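Local coordinates for protein interpain A (Prevotella intermedia, PDB 3BB7) that probably cleaves peptide bonds as a cysteine peptidase of the C10 family, and is captured here as a proenzyme fragment with its catalytic nucleophile replaced, at residues I75-V86 and E235-T246; Q123-P131 and M313-P321. The protein carries 1 engineered substitution. One frame throughout, in Å; residues are numbered along the deposited sequence. Where two conformers were deposited one is given.

How the contacts relate
From the N terminus, the chain passes helix 49-68 and runs into the loop 75-86, which opens contact 1. It then goes through helix 116-128, whose C-terminal half and exit, 123-131, open contact 2. Farther along, after helices 176-192 and 208-218, helix 234-246 closes contact 1 back onto 75-86. Finally 313-321, the end of strand 312-315 and the C-terminal tail, closes contact 2. The two loops therefore cross. Contact 1 ties the loop to helix 234-246, and contact 2 ties the tail to the helix that begins at the predicted nucleophile position. The two contacts also meet directly: Met313 packs against Trp237, Ile240 and Val241, so helix 234-246 touches both 75-86 and strand 312-315.

Contact 1. Residues I75-V86 and E235-T246; sequences IKPDPSKYAAEV and EQWMDIVFSELT
Phe242 of helix 234-246 packs between Tyr82 and Pro77 of the loop 75-86. Its CB sits over the centre of the Tyr82 ring, 3.7 Å from CB to that centroid, in a CH-pi contact. From there CG turns to lie beside the backbone N (chi1 -56°), and the ring slides under Pro77. Pro77 CB stands over the middle of the Phe242 face, 3.8 Å from the ring centroid, while farther out Phe242 CE2 comes within 3.6 Å of Pro77 CA. At the tip, CZ meets Ile75 O near the ring plane. The other face of Phe242 is met near its rim by its own helix, through Met238 O. Ile75 continues the apolar strip, its CG2 lying 3.9 Å from Met238 CB.

Polar links border this strip. Ala83 N gives a hydrogen bond to Thr246 OG1 (3.0 Å, N-H...O angle 150°), and the same hydroxyl donates to Phe242 O, whose carbonyl also takes Thr246 N from the other face of its plane. The Tyr274 hydroxyl, from strand 267-274, lies within hydrogen-bonding reach of Thr246 OG1 and Ala83 O. Lys81 NZ forms a long salt bridge to Asp239 OD1 at 3.3 Å. The chemistry implies a loop laid against the helix mainly by aromatic and apolar packing, with Thr246 fixing its position by hydrogen bonding and Lys81 adding a charge pair.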
loop_
_atom_site.group_PDB
_atom_site.type_symbol
_atom_site.label_atom_id
_atom_site.label_comp_id
_atom_site.label_asym_id
_atom_site.label_seq_id
_atom_site.Cartn_x
_atom_site.Cartn_y
_atom_site.Cartn_z
ATOM N N ILE A 75 5.744 15.587 12.520
ATOM C CA ILE A 75 7.061 14.989 12.751
ATOM C C ILE A 75 7.803 15.044 11.432
ATOM O O ILE A 75 7.305 14.523 10.403
ATOM C CB ILE A 75 6.913 13.535 13.234
ATOM C CG1 ILE A 75 6.167 13.479 14.565
ATOM C CG2 ILE A 75 8.277 12.871 13.368
ATOM C CD1 ILE A 75 5.766 12.067 14.962
ATOM N N LYS A 76 8.990 15.647 11.458
ATOM C CA LYS A 76 9.827 15.834 10.268
ATOM C C LYS A 76 11.109 15.034 10.456
ATOM O O LYS A 76 11.593 14.897 11.598
ATOM C CB LYS A 76 10.143 17.320 10.077
ATOM C CG LYS A 76 8.909 18.161 9.790
ATOM C CD LYS A 76 9.290 19.519 9.311
ATOM C CE LYS A 76 8.092 20.410 9.150
ATOM N NZ LYS A 76 8.417 21.740 8.549
ATOM N N PRO A 77 11.668 14.499 9.355
ATOM C CA PRO A 77 12.893 13.700 9.462
ATOM C C PRO A 77 14.079 14.575 9.875
ATOM O O PRO A 77 14.316 15.631 9.260
ATOM C CB PRO A 77 13.088 13.174 8.035
ATOM C CG PRO A 77 12.357 14.162 7.151
ATOM C CD PRO A 77 11.184 14.587 7.965
ATOM N N ASP A 78 14.831 14.133 10.885
ATOM C CA ASP A 78 16.011 14.869 11.355
ATOM C C ASP A 78 17.156 14.605 10.390
ATOM O O ASP A 78 17.614 13.483 10.313
ATOM C CB ASP A 78 16.361 14.344 12.746
ATOM C CG ASP A 78 17.531 15.078 13.391
ATOM O OD1 ASP A 78 17.691 14.928 14.617
ATOM O OD2 ASP A 78 18.277 15.800 12.706
ATOM N N PRO A 79 17.621 15.629 9.647
ATOM C CA PRO A 79 18.666 15.364 8.660
ATOM C C PRO A 79 20.025 15.016 9.259
ATOM O O PRO A 79 20.941 14.668 8.510
ATOM C CB PRO A 79 18.718 16.664 7.839
ATOM C CG PRO A 79 18.210 17.692 8.737
ATOM C CD PRO A 79 17.216 17.052 9.643
ATOM N N SER A 80 20.163 15.114 10.581
ATOM C CA SER A 80 21.379 14.647 11.252
ATOM C C SER A 80 21.340 13.144 11.512
ATOM O O SER A 80 22.366 12.546 11.831
ATOM C CB SER A 80 21.617 15.416 12.568
ATOM O OG SER A 80 20.785 14.934 13.614
ATOM N N LYS A 81 20.150 12.545 11.383
ATOM C CA LYS A 81 19.920 11.110 11.632
ATOM C C LYS A 81 19.577 10.302 10.367
ATOM O O LYS A 81 19.831 9.081 10.320
ATOM C CB LYS A 81 18.767 10.918 12.639
ATOM C CG LYS A 81 19.033 11.335 14.106
ATOM C CD LYS A 81 17.930 10.760 15.074
ATOM C CE LYS A 81 16.684 11.677 15.182
ATOM N NZ LYS A 81 15.379 11.015 15.628
ATOM N N TYR A 82 18.971 10.955 9.377
ATOM C CA TYR A 82 18.421 10.274 8.177
ATOM C C TYR A 82 18.706 11.072 6.935
ATOM O O TYR A 82 19.106 12.240 7.035
ATOM C CB TYR A 82 16.895 10.211 8.271
ATOM C CG TYR A 82 16.359 9.805 9.608
ATOM C CD1 TYR A 82 16.534 8.520 10.072
ATOM C CD2 TYR A 82 15.666 10.708 10.397
ATOM C CE1 TYR A 82 16.021 8.137 11.328
ATOM C CE2 TYR A 82 15.151 10.352 11.612
ATOM C CZ TYR A 82 15.336 9.079 12.081
ATOM O OH TYR A 82 14.791 8.786 13.317
ATOM N N ALA A 83 18.427 10.491 5.764
ATOM C CA ALA A 83 18.402 11.293 4.560
ATOM C C ALA A 83 17.472 12.473 4.722
ATOM O O ALA A 83 16.391 12.387 5.344
ATOM C CB ALA A 83 17.991 10.436 3.358
ATOM N N ALA A 84 17.861 13.602 4.145
ATOM C CA ALA A 84 16.999 14.774 4.228
ATOM C C ALA A 84 15.609 14.516 3.635
ATOM O O ALA A 84 14.612 15.029 4.141
ATOM C CB ALA A 84 17.636 15.962 3.558
ATOM N N GLU A 85 15.581 13.744 2.547
ATOM C CA GLU A 85 14.349 13.384 1.837
ATOM C C GLU A 85 14.715 12.141 1.033
ATOM O O GLU A 85 15.899 11.902 0.760
ATOM C CB GLU A 85 13.907 14.525 0.920
ATOM C CG GLU A 85 15.019 14.982 -0.026
ATOM C CD GLU A 85 14.678 16.195 -0.841
ATOM O OE1 GLU A 85 13.488 16.575 -0.878
ATOM O OE2 GLU A 85 15.611 16.764 -1.460
ATOM N N VAL A 86 13.703 11.340 0.682
ATOM C CA VAL A 86 13.891 10.177 -0.197
ATOM C C VAL A 86 12.803 10.250 -1.260
ATOM O O VAL A 86 11.622 10.105 -0.965
ATOM C CB VAL A 86 13.809 8.843 0.600
ATOM C CG1 VAL A 86 13.839 7.644 -0.352
ATOM C CG2 VAL A 86 14.973 8.800 1.626
ATOM N N GLU A 235 6.503 9.216 17.315
ATOM C CA GLU A 235 7.906 9.506 17.020
ATOM C C GLU A 235 8.685 8.213 16.726
ATOM O O GLU A 235 9.539 8.162 15.821
ATOM C CB GLU A 235 8.545 10.306 18.164
ATOM C CG GLU A 235 7.876 11.680 18.377
ATOM C CD GLU A 235 6.425 11.624 19.006
ATOM O OE1 GLU A 235 6.024 10.626 19.676
ATOM O OE2 GLU A 235 5.660 12.615 18.828
ATOM N N GLN A 236 8.421 7.156 17.495
ATOM C CA GLN A 236 9.130 5.898 17.270
ATOM C C GLN A 236 8.759 5.308 15.918
ATOM O O GLN A 236 9.627 4.805 15.187
ATOM C CB GLN A 236 8.767 4.912 18.370
ATOM C CG GLN A 236 9.380 5.284 19.703
ATOM C CD GLN A 236 8.750 4.557 20.881
ATOM O OE1 GLN A 236 7.752 3.837 20.741
ATOM N NE2 GLN A 236 9.298 4.788 22.065
ATOM N N TRP A 237 7.462 5.332 15.589
ATOM C CA TRP A 237 6.989 4.790 14.318
ATOM C C TRP A 237 7.569 5.577 13.119
ATOM O O TRP A 237 8.071 4.970 12.159
ATOM C CB TRP A 237 5.463 4.887 14.309
ATOM C CG TRP A 237 4.779 4.200 13.189
ATOM C CD1 TRP A 237 4.143 4.796 12.129
ATOM C CD2 TRP A 237 4.629 2.787 13.006
ATOM N NE1 TRP A 237 3.589 3.845 11.308
ATOM C CE2 TRP A 237 3.856 2.599 11.831
ATOM C CE3 TRP A 237 5.027 1.667 13.744
ATOM C CZ2 TRP A 237 3.495 1.329 11.365
ATOM C CZ3 TRP A 237 4.667 0.409 13.281
ATOM C CH2 TRP A 237 3.911 0.255 12.101
ATOM N N MET A 238 7.567 6.912 13.191
ATOM C CA MET A 238 8.070 7.672 12.064
ATOM C C MET A 238 9.572 7.482 11.948
ATOM O O MET A 238 10.091 7.439 10.852
ATOM C CB MET A 238 7.727 9.151 12.183
ATOM C CG MET A 238 6.252 9.449 12.037
ATOM S SD MET A 238 5.436 8.654 10.649
ATOM C CE MET A 238 6.337 9.265 9.217
ATOM N N ASP A 239 10.285 7.286 13.053
ATOM C CA ASP A 239 11.730 7.004 12.923
ATOM C C ASP A 239 12.011 5.679 12.185
ATOM O O ASP A 239 12.995 5.590 11.433
ATOM C CB ASP A 239 12.403 7.050 14.296
ATOM C CG ASP A 239 12.690 8.492 14.754
ATOM O OD1 ASP A 239 13.087 8.668 15.929
ATOM O OD2 ASP A 239 12.517 9.461 13.947
ATOM N N ILE A 240 11.153 4.681 12.373
ATOM C CA ILE A 240 11.292 3.447 11.605
ATOM C C ILE A 240 11.094 3.750 10.123
ATOM O O ILE A 240 11.878 3.302 9.277
ATOM C CB ILE A 240 10.291 2.357 12.071
ATOM C CG1 ILE A 240 10.653 1.922 13.493
ATOM C CG2 ILE A 240 10.310 1.181 11.112
ATOM C CD1 ILE A 240 9.594 1.059 14.139
ATOM N N VAL A 241 10.028 4.479 9.789
ATOM C CA VAL A 241 9.789 4.852 8.394
ATOM C C VAL A 241 10.988 5.603 7.793
ATOM O O VAL A 241 11.503 5.218 6.713
ATOM C CB VAL A 241 8.506 5.678 8.243
ATOM C CG1 VAL A 241 8.346 6.158 6.781
ATOM C CG2 VAL A 241 7.273 4.820 8.674
ATOM N N PHE A 242 11.467 6.644 8.472
ATOM C CA PHE A 242 12.606 7.406 7.917
ATOM C C PHE A 242 13.868 6.581 7.779
ATOM O O PHE A 242 14.587 6.696 6.784
ATOM C CB PHE A 242 12.896 8.663 8.725
ATOM C CG PHE A 242 11.725 9.602 8.866
ATOM C CD1 PHE A 242 10.846 9.853 7.798
ATOM C CD2 PHE A 242 11.525 10.254 10.086
ATOM C CE1 PHE A 242 9.769 10.755 7.960
ATOM C CE2 PHE A 242 10.473 11.154 10.267
ATOM C CZ PHE A 242 9.592 11.414 9.205
ATOM N N SER A 243 14.155 5.758 8.783
ATOM C CA SER A 243 15.345 4.927 8.747
ATOM C C SER A 243 15.284 3.903 7.599
ATOM O O SER A 243 16.298 3.687 6.870
ATOM C CB SER A 243 15.641 4.307 10.111
ATOM O OG SER A 243 14.658 3.371 10.480
ATOM N N GLU A 244 14.122 3.276 7.412
ATOM C CA GLU A 244 14.031 2.263 6.380
ATOM C C GLU A 244 14.133 2.911 4.996
ATOM O O GLU A 244 14.811 2.412 4.114
ATOM C CB GLU A 244 12.731 1.485 6.503
ATOM C CG GLU A 244 12.723 0.546 7.667
ATOM C CD GLU A 244 13.570 -0.671 7.472
ATOM O OE1 GLU A 244 14.023 -0.964 6.339
ATOM O OE2 GLU A 244 13.766 -1.371 8.484
ATOM N N LEU A 245 13.459 4.036 4.801
ATOM C CA LEU A 245 13.522 4.671 3.475
ATOM C C LEU A 245 14.893 5.262 3.173
ATOM O O LEU A 245 15.336 5.239 2.012
ATOM C CB LEU A 245 12.370 5.687 3.284
ATOM C CG LEU A 245 11.031 5.054 2.782
ATOM C CD1 LEU A 245 11.153 4.447 1.362
ATOM C CD2 LEU A 245 10.493 4.017 3.722
ATOM N N THR A 246 15.566 5.795 4.201
ATOM C CA THR A 246 16.943 6.264 4.042
ATOM C C THR A 246 17.837 5.150 3.484
ATOM O O THR A 246 18.797 5.402 2.742
ATOM C CB THR A 246 17.492 6.701 5.405
ATOM O OG1 THR A 246 16.886 7.946 5.767
ATOM C CG2 THR A 246 19.024 6.873 5.380
HETATM O O HOH W 1 13.377 12.537 12.861
#

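Contact 2. Residues Q123-P131 and M313-P321; sequences QVLNYFKYP and MVRGVYGKP. Unlike the reference sequence in segment 123-131: Val124 (reference Ala).
Tyr130, Phe128 and Val317 bury the most surface where the exit of helix 116-128 meets the C-terminal tail. Tyr130 lays the face of its ring on the tail backbone: Gly319 CA sits over the ring, 4.1 Å from the centroid and 9° off the normal, with Lys320 N over the same face nearer the rim. The ring reaches this place because CG stands opposite the backbone N (chi1 -178°), sending it out along the tail. Its other face is met, off centre, by CB of Pro131, which follows a cis peptide bond. The ring of Phe221 also meets that of Tyr130. Lys320 crosses the phenol end at about a right angle, with its CG 3.2 Å from Tyr130 OH; its bent chain then brings NZ to 2.8 Å from the same oxygen.

Phe128, in the last turn of the helix, takes the step before. Tyr318 CA lies over the centre of its ring, 3.6 Å from the centroid, and Tyr318 CB touches CZ, whereas Tyr127 CD2 lies over the opposite face. Val317 O approaches the same ring obliquely. The Tyr318 phenol itself leads elsewhere, to a hydrogen bond with Asp223.

Val317 CG1 meets Val124 CG1 at 3.9 Å and Leu125 CD1 at an equal 3.9 Å. Leu215 of helix 208-218 also packs on both Leu125 and Val317, adding to this apolar patch.

Helix 116-128 starts at Ala116, the engineered replacement at the predicted nucleophile position, about 12 Å from Val124 between side chains; a central helix with the nucleophile at its start is the papain-like arrangement. The chemistry implies that the tail is held to the far end of this helix chiefly by CH-pi contacts and by aliphatic packing of Val317 on Val124 and Leu125, with the polar approach of Lys320 to Tyr130 at the outer end.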
loop_
_atom_site.group_PDB
_atom_site.type_symbol
_atom_site.label_atom_id
_atom_site.label_comp_id
_atom_site.label_asym_id
_atom_site.label_seq_id
_atom_site.Cartn_x
_atom_site.Cartn_y
_atom_site.Cartn_z
ATOM N N GLN A 123 4.766 -5.065 -5.808
ATOM C CA GLN A 123 5.498 -3.865 -6.237
ATOM C C GLN A 123 6.817 -3.729 -5.473
ATOM O O GLN A 123 7.830 -3.311 -6.043
ATOM C CB GLN A 123 4.661 -2.611 -6.111
ATOM C CG GLN A 123 3.479 -2.581 -7.078
ATOM C CD GLN A 123 2.791 -1.228 -7.136
ATOM O OE1 GLN A 123 2.984 -0.451 -8.088
ATOM N NE2 GLN A 123 1.984 -0.935 -6.124
ATOM N N VAL A 124 6.828 -4.066 -4.181
ATOM C CA VAL A 124 8.094 -4.045 -3.456
ATOM C C VAL A 124 9.065 -5.115 -3.970
ATOM O O VAL A 124 10.235 -4.816 -4.176
ATOM C CB VAL A 124 7.845 -4.170 -1.936
ATOM C CG1 VAL A 124 9.209 -4.279 -1.159
ATOM C CG2 VAL A 124 7.081 -2.940 -1.457
ATOM N N LEU A 125 8.608 -6.345 -4.196
ATOM C CA LEU A 125 9.516 -7.383 -4.740
ATOM C C LEU A 125 10.065 -6.987 -6.103
ATOM O O LEU A 125 11.263 -7.165 -6.388
ATOM C CB LEU A 125 8.785 -8.720 -4.850
ATOM C CG LEU A 125 8.885 -9.594 -3.576
ATOM C CD1 LEU A 125 8.633 -8.823 -2.261
ATOM C CD2 LEU A 125 8.046 -10.863 -3.664
ATOM N N ASN A 126 9.229 -6.380 -6.935
ATOM C CA ASN A 126 9.680 -5.965 -8.245
ATOM C C ASN A 126 10.736 -4.853 -8.149
ATOM O O ASN A 126 11.645 -4.762 -8.968
ATOM C CB ASN A 126 8.511 -5.463 -9.102
ATOM C CG ASN A 126 8.979 -5.032 -10.485
ATOM O OD1 ASN A 126 9.466 -5.856 -11.285
ATOM N ND2 ASN A 126 8.838 -3.740 -10.774
ATOM N N TYR A 127 10.586 -3.963 -7.171
ATOM C CA TYR A 127 11.601 -2.919 -6.955
ATOM C C TYR A 127 12.984 -3.555 -6.742
ATOM O O TYR A 127 14.009 -3.092 -7.301
ATOM C CB TYR A 127 11.192 -2.034 -5.773
ATOM C CG TYR A 127 12.291 -1.064 -5.416
ATOM C CD1 TYR A 127 12.517 0.081 -6.196
ATOM C CD2 TYR A 127 13.141 -1.325 -4.352
ATOM C CE1 TYR A 127 13.551 0.966 -5.886
ATOM C CE2 TYR A 127 14.213 -0.428 -4.024
ATOM C CZ TYR A 127 14.390 0.708 -4.799
ATOM O OH TYR A 127 15.428 1.582 -4.549
ATOM N N PHE A 128 13.029 -4.630 -5.948
ATOM C CA PHE A 128 14.298 -5.328 -5.678
ATOM C C PHE A 128 14.721 -6.339 -6.718
ATOM O O PHE A 128 15.889 -6.749 -6.730
ATOM C CB PHE A 128 14.201 -6.033 -4.325
ATOM C CG PHE A 128 14.166 -5.069 -3.160
ATOM C CD1 PHE A 128 15.298 -4.299 -2.858
ATOM C CD2 PHE A 128 13.010 -4.900 -2.420
ATOM C CE1 PHE A 128 15.297 -3.396 -1.797
ATOM C CE2 PHE A 128 12.971 -3.967 -1.360
ATOM C CZ PHE A 128 14.114 -3.235 -1.054
ATOM N N LYS A 129 13.786 -6.750 -7.579
ATOM C CA LYS A 129 14.022 -7.809 -8.564
ATOM C C LYS A 129 14.575 -9.060 -7.871
ATOM O O LYS A 129 15.587 -9.650 -8.283
ATOM C CB LYS A 129 14.916 -7.339 -9.713
ATOM C CG LYS A 129 14.194 -6.331 -10.580
ATOM C CD LYS A 129 15.152 -5.542 -11.438
ATOM C CE LYS A 129 14.424 -4.310 -11.978
ATOM N NZ LYS A 129 13.214 -3.926 -11.151
ATOM N N TYR A 130 13.886 -9.447 -6.799
ATOM C CA TYR A 130 14.376 -10.506 -5.911
ATOM C C TYR A 130 13.167 -11.117 -5.239
ATOM O O TYR A 130 12.238 -10.391 -4.934
ATOM C CB TYR A 130 15.329 -9.883 -4.876
ATOM C CG TYR A 130 15.966 -10.844 -3.895
ATOM C CD1 TYR A 130 17.207 -11.414 -4.153
ATOM C CD2 TYR A 130 15.337 -11.143 -2.678
ATOM C CE1 TYR A 130 17.779 -12.289 -3.234
ATOM C CE2 TYR A 130 15.899 -12.008 -1.768
ATOM C CZ TYR A 130 17.127 -12.564 -2.047
ATOM O OH TYR A 130 17.665 -13.432 -1.115
ATOM N N PRO A 131 13.162 -12.441 -5.040
ATOM C CA PRO A 131 14.202 -13.420 -5.322
ATOM C C PRO A 131 14.224 -13.850 -6.784
ATOM O O PRO A 131 13.295 -13.514 -7.568
ATOM C CB PRO A 131 13.804 -14.595 -4.425
ATOM C CG PRO A 131 12.305 -14.548 -4.470
ATOM C CD PRO A 131 11.963 -13.075 -4.446
ATOM N N MET A 313 2.979 -2.658 9.352
ATOM C CA MET A 313 3.955 -2.611 8.269
ATOM C C MET A 313 4.687 -3.926 8.214
ATOM O O MET A 313 4.853 -4.616 9.230
ATOM C CB MET A 313 4.913 -1.411 8.391
ATOM C CG MET A 313 6.093 -1.571 9.293
ATOM S SD MET A 313 7.470 -0.368 9.109
ATOM C CE MET A 313 6.648 1.133 9.648
ATOM N N VAL A 314 5.179 -4.252 7.030
ATOM C CA VAL A 314 6.117 -5.360 6.898
ATOM C C VAL A 314 7.425 -4.707 6.533
ATOM O O VAL A 314 7.509 -4.026 5.482
ATOM C CB VAL A 314 5.695 -6.389 5.843
ATOM C CG1 VAL A 314 6.777 -7.445 5.735
ATOM C CG2 VAL A 314 4.371 -7.018 6.220
ATOM N N ARG A 315 8.423 -4.869 7.405
ATOM C CA ARG A 315 9.762 -4.375 7.139
ATOM C C ARG A 315 10.694 -5.581 6.985
ATOM O O ARG A 315 10.277 -6.734 7.206
ATOM C CB ARG A 315 10.205 -3.402 8.244
ATOM C CG ARG A 315 10.438 -4.030 9.586
ATOM C CD ARG A 315 10.853 -2.971 10.622
ATOM N NE ARG A 315 10.863 -3.599 11.933
ATOM C CZ ARG A 315 11.293 -3.007 13.040
ATOM N NH1 ARG A 315 11.779 -1.768 12.980
ATOM N NH2 ARG A 315 11.225 -3.660 14.200
ATOM N N GLY A 316 11.939 -5.344 6.566
ATOM C CA GLY A 316 12.900 -6.434 6.407
ATOM C C GLY A 316 12.871 -7.082 5.036
ATOM O O GLY A 316 13.417 -8.152 4.859
ATOM N N VAL A 317 12.221 -6.437 4.065
ATOM C CA VAL A 317 12.152 -6.948 2.705
ATOM C C VAL A 317 13.145 -6.154 1.858
ATOM O O VAL A 317 12.993 -4.929 1.629
ATOM C CB VAL A 317 10.731 -6.833 2.132
ATOM C CG1 VAL A 317 10.679 -7.341 0.686
ATOM C CG2 VAL A 317 9.734 -7.645 3.012
ATOM N N TYR A 318 14.168 -6.856 1.378
ATOM C CA TYR A 318 15.221 -6.276 0.561
ATOM C C TYR A 318 16.063 -7.440 0.094
ATOM O O TYR A 318 15.879 -8.573 0.548
ATOM C CB TYR A 318 16.089 -5.260 1.358
ATOM C CG TYR A 318 16.326 -5.606 2.812
ATOM C CD1 TYR A 318 17.098 -6.707 3.184
ATOM C CD2 TYR A 318 15.734 -4.842 3.831
ATOM C CE1 TYR A 318 17.287 -7.034 4.529
ATOM C CE2 TYR A 318 15.955 -5.138 5.181
ATOM C CZ TYR A 318 16.714 -6.252 5.506
ATOM O OH TYR A 318 16.887 -6.570 6.821
ATOM N N GLY A 319 16.961 -7.177 -0.844
ATOM C CA GLY A 319 17.864 -8.229 -1.331
ATOM C C GLY A 319 18.918 -8.606 -0.304
ATOM O O GLY A 319 19.108 -7.901 0.683
ATOM N N LYS A 320 19.616 -9.721 -0.500
ATOM C CA LYS A 320 20.706 -10.021 0.428
ATOM C C LYS A 320 21.974 -9.359 -0.070
ATOM O O LYS A 320 22.113 -9.092 -1.265
ATOM C CB LYS A 320 20.904 -11.525 0.696
ATOM C CG LYS A 320 20.689 -12.466 -0.481
ATOM C CD LYS A 320 20.837 -13.935 -0.051
ATOM C CE LYS A 320 20.108 -14.235 1.277
ATOM N NZ LYS A 320 18.704 -14.738 1.131
ATOM N N PRO A 321 22.882 -9.030 0.851
ATOM C CA PRO A 321 24.245 -8.652 0.448
ATOM C C PRO A 321 24.826 -9.614 -0.610
ATOM O O PRO A 321 25.320 -9.199 -1.668
ATOM C CB PRO A 321 25.020 -8.743 1.758
ATOM C CG PRO A 321 23.985 -8.366 2.809
ATOM C CD PRO A 321 22.681 -8.951 2.312
ATOM O OXT PRO A 321 24.802 -10.842 -0.468
HETATM O O HOH W 2 16.880 -13.077 1.224
#